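Local coordinates for protein putative beta-glucosidase (Bifidobacterium adolescentis, PDB 5WAB) that acts as a family 3 glycoside hydrolase with beta-glucosidase activity, and possibly also releases terminal arabinopyranose from ginsenosides, at residues Val403-Leu408 / Asn443-Leu448. Numbering follows the deposited sequence.
Sequences VVLMFL and NIVVVL
The backbone pairing starts at Val-404, whose N donates to Asn-443 O and whose O takes the N-H of Val-445 at 2.9 Å, nearly straight. Met-406 repeats the pattern two residues on, its N reaching Val-445 O at 2.8 Å while its O accepts from Val-447 N. A fifth bond, Leu-408 N to Val-447 O, is more bent (151° at the hydrogen). Weaker CA-H...O contacts fill in between; the closest runs from Val-446 CA to Met-406 O, 3.2 Å. This is a parallel pair inside the mixed six-stranded sheet of the GH3 C-terminal domain, and helix 428-438 makes the crossover of a beta-alpha-beta unit between the two strands. Strands 334-337 and 465-468 flank the pair.

On the face turned to helix 476-484, Val-447 lies over the Phe-407 ring in a CH-pi contact, CB 4.0 Å from the ring centroid; both its methyls also meet the ring. Phe-407 has CG beside its own backbone N (chi1 -72°), which swings the ring back alongside Val-447. Leu-405 and Val-445 point the same way, CD2 of the leucine 3.6 Å from CB of the valine.

The other face packs on helix 428-438, where Ile-444 touches Leu-434 and Val-437. Val-404 holds CG1 between its backbone N and carbonyl carbon (chi1 46°), bringing that methyl to 3.4 Å from Ile-444 CG1. Further along, Leu-408 crosses Val-446 at about a right angle, CD1 3.7 Å from CG1 of the valine; Leu-408 also touches Gln-430 of that helix.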
ATOM      1  N   VAL A 403      24.111  25.688  -1.121  1.00 57.57           N
ATOM      2  CA  VAL A 403      23.126  24.780  -0.554  1.00 54.30           C
ATOM      3  C   VAL A 403      23.800  23.432  -0.333  1.00 51.27           C
ATOM      4  O   VAL A 403      24.623  23.000  -1.146  1.00 50.60           O
ATOM      5  CB  VAL A 403      21.892  24.622  -1.471  1.00 52.52           C
ATOM      6  CG1 VAL A 403      20.813  23.795  -0.787  1.00 49.87           C
ATOM      7  CG2 VAL A 403      21.340  25.980  -1.877  1.00 54.71           C
ATOM      8  N   VAL A 404      23.463  22.777   0.774  1.00 48.76           N
ATOM      9  CA  VAL A 404      23.957  21.441   1.075  1.00 45.25           C
ATOM     10  C   VAL A 404      22.774  20.487   0.986  1.00 41.31           C
ATOM     11  O   VAL A 404      21.767  20.663   1.682  1.00 40.77           O
ATOM     12  CB  VAL A 404      24.663  21.368   2.440  1.00 46.17           C
ATOM     13  CG1 VAL A 404      23.860  22.056   3.505  1.00 47.58           C
ATOM     14  CG2 VAL A 404      24.932  19.919   2.823  1.00 44.63           C
ATOM     15  N   LEU A 405      22.887  19.501   0.102  1.00 38.87           N
ATOM     16  CA  LEU A 405      21.901  18.433  -0.043  1.00 35.73           C
ATOM     17  C   LEU A 405      22.402  17.234   0.752  1.00 34.78           C
ATOM     18  O   LEU A 405      23.310  16.522   0.316  1.00 32.17           O
ATOM     19  CB  LEU A 405      21.701  18.092  -1.515  1.00 34.01           C
ATOM     20  CG  LEU A 405      21.229  19.261  -2.382  1.00 34.29           C
ATOM     21  CD1 LEU A 405      21.101  18.852  -3.843  1.00 34.03           C
ATOM     22  CD2 LEU A 405      19.915  19.816  -1.850  1.00 34.52           C
ATOM     23  N   MET A 406      21.818  17.019   1.928  1.00 34.17           N
ATOM     24  CA  MET A 406      22.232  15.943   2.817  1.00 33.88           C
ATOM     25  C   MET A 406      21.253  14.786   2.714  1.00 32.62           C
ATOM     26  O   MET A 406      20.050  14.965   2.926  1.00 32.69           O
ATOM     27  CB  MET A 406      22.312  16.418   4.263  1.00 35.80           C
ATOM     28  CG  MET A 406      22.925  15.384   5.175  1.00 36.90           C
ATOM     29  SD  MET A 406      23.276  16.089   6.777  1.00 39.53           S
ATOM     30  CE  MET A 406      24.281  17.478   6.268  1.00 41.48           C
ATOM     31  N   PHE A 407      21.776  13.601   2.412  1.00 32.04           N
ATOM     32  CA  PHE A 407      20.957  12.412   2.189  1.00 30.63           C
ATOM     33  C   PHE A 407      21.063  11.503   3.408  1.00 26.40           C
ATOM     34  O   PHE A 407      22.122  10.922   3.672  1.00 26.90           O
ATOM     35  CB  PHE A 407      21.392  11.701   0.911  1.00 31.26           C
ATOM     36  CG  PHE A 407      21.010  12.438  -0.343  1.00 31.32           C
ATOM     37  CD1 PHE A 407      21.680  13.594  -0.716  1.00 33.24           C
ATOM     38  CD2 PHE A 407      19.987  11.977  -1.147  1.00 29.70           C
ATOM     39  CE1 PHE A 407      21.337  14.276  -1.864  1.00 33.40           C
ATOM     40  CE2 PHE A 407      19.637  12.656  -2.303  1.00 31.34           C
ATOM     41  CZ  PHE A 407      20.311  13.805  -2.659  1.00 33.05           C
ATOM     42  N   LEU A 408      19.970  11.389   4.150  1.00 25.60           N
ATOM     43  CA  LEU A 408      19.909  10.608   5.374  1.00 25.26           C
ATOM     44  C   LEU A 408      18.854   9.512   5.238  1.00 25.57           C
ATOM     45  O   LEU A 408      18.110   9.446   4.253  1.00 24.01           O
ATOM     46  CB  LEU A 408      19.597  11.520   6.558  1.00 27.41           C
ATOM     47  CG  LEU A 408      20.471  12.773   6.609  1.00 29.04           C
ATOM     48  CD1 LEU A 408      20.007  13.733   7.704  1.00 29.37           C
ATOM     49  CD2 LEU A 408      21.934  12.384   6.792  1.00 28.32           C
ATOM     50  N   ASN A 443      21.614  26.449   5.318  1.00 54.07           N
ATOM     51  CA  ASN A 443      20.858  26.172   4.097  1.00 51.57           C
ATOM     52  C   ASN A 443      21.016  24.692   3.773  1.00 47.78           C
ATOM     53  O   ASN A 443      21.778  24.289   2.891  1.00 47.48           O
ATOM     54  CB  ASN A 443      21.338  27.052   2.952  1.00 52.90           C
ATOM     55  CG  ASN A 443      20.972  28.501   3.147  1.00 56.29           C
ATOM     56  OD1 ASN A 443      19.886  28.816   3.633  1.00 56.82           O
ATOM     57  ND2 ASN A 443      21.883  29.396   2.785  1.00 59.21           N
ATOM     58  N   ILE A 444      20.272  23.873   4.511  1.00 44.43           N
ATOM     59  CA  ILE A 444      20.348  22.421   4.415  1.00 41.21           C
ATOM     60  C   ILE A 444      19.029  21.892   3.870  1.00 38.51           C
ATOM     61  O   ILE A 444      17.954  22.298   4.325  1.00 36.81           O
ATOM     62  CB  ILE A 444      20.659  21.784   5.779  1.00 39.91           C
ATOM     63  CG1 ILE A 444      21.960  22.348   6.349  1.00 40.47           C
ATOM     64  CG2 ILE A 444      20.743  20.275   5.643  1.00 37.50           C
ATOM     65  CD1 ILE A 444      22.396  21.710   7.636  1.00 39.77           C
ATOM     66  N   VAL A 445      19.112  21.010   2.878  1.00 35.24           N
ATOM     67  CA  VAL A 445      17.984  20.192   2.448  1.00 35.41           C
ATOM     68  C   VAL A 445      18.315  18.743   2.779  1.00 34.90           C
ATOM     69  O   VAL A 445      19.335  18.212   2.322  1.00 31.45           O
ATOM     70  CB  VAL A 445      17.677  20.362   0.952  1.00 35.32           C
ATOM     71  CG1 VAL A 445      16.437  19.569   0.586  1.00 33.58           C
ATOM     72  CG2 VAL A 445      17.487  21.826   0.603  1.00 37.28           C
ATOM     73  N   VAL A 446      17.465  18.111   3.580  1.00 28.76           N
ATOM     74  CA  VAL A 446      17.605  16.705   3.936  1.00 28.08           C
ATOM     75  C   VAL A 446      16.676  15.883   3.050  1.00 27.33           C
ATOM     76  O   VAL A 446      15.473  16.161   2.976  1.00 27.29           O
ATOM     77  CB  VAL A 446      17.305  16.480   5.426  1.00 28.27           C
ATOM     78  CG1 VAL A 446      17.144  14.997   5.728  1.00 27.28           C
ATOM     79  CG2 VAL A 446      18.414  17.080   6.273  1.00 29.70           C
ATOM     80  N   VAL A 447      17.234  14.894   2.354  1.00 27.80           N
ATOM     81  CA  VAL A 447      16.464  13.926   1.572  1.00 27.25           C
ATOM     82  C   VAL A 447      16.491  12.590   2.303  1.00 27.21           C
ATOM     83  O   VAL A 447      17.571  12.055   2.584  1.00 27.66           O
ATOM     84  CB  VAL A 447      17.016  13.779   0.144  1.00 27.97           C
ATOM     85  CG1 VAL A 447      16.181  12.779  -0.644  1.00 27.16           C
ATOM     86  CG2 VAL A 447      17.060  15.133  -0.554  1.00 28.22           C
ATOM     87  N   LEU A 448      15.311  12.032   2.569  1.00 26.17           N
ATOM     88  CA  LEU A 448      15.165  10.831   3.384  1.00 26.08           C
ATOM     89  C   LEU A 448      15.008   9.581   2.524  1.00 26.93           C
ATOM     90  O   LEU A 448      14.241   9.570   1.556  1.00 26.34           O
ATOM     91  CB  LEU A 448      13.954  10.957   4.312  1.00 25.22           C
ATOM     92  CG  LEU A 448      14.018  11.984   5.443  1.00 25.38           C
ATOM     93  CD1 LEU A 448      12.661  12.113   6.117  1.00 24.57           C
ATOM     94  CD2 LEU A 448      15.078  11.593   6.458  1.00 26.01           C
TER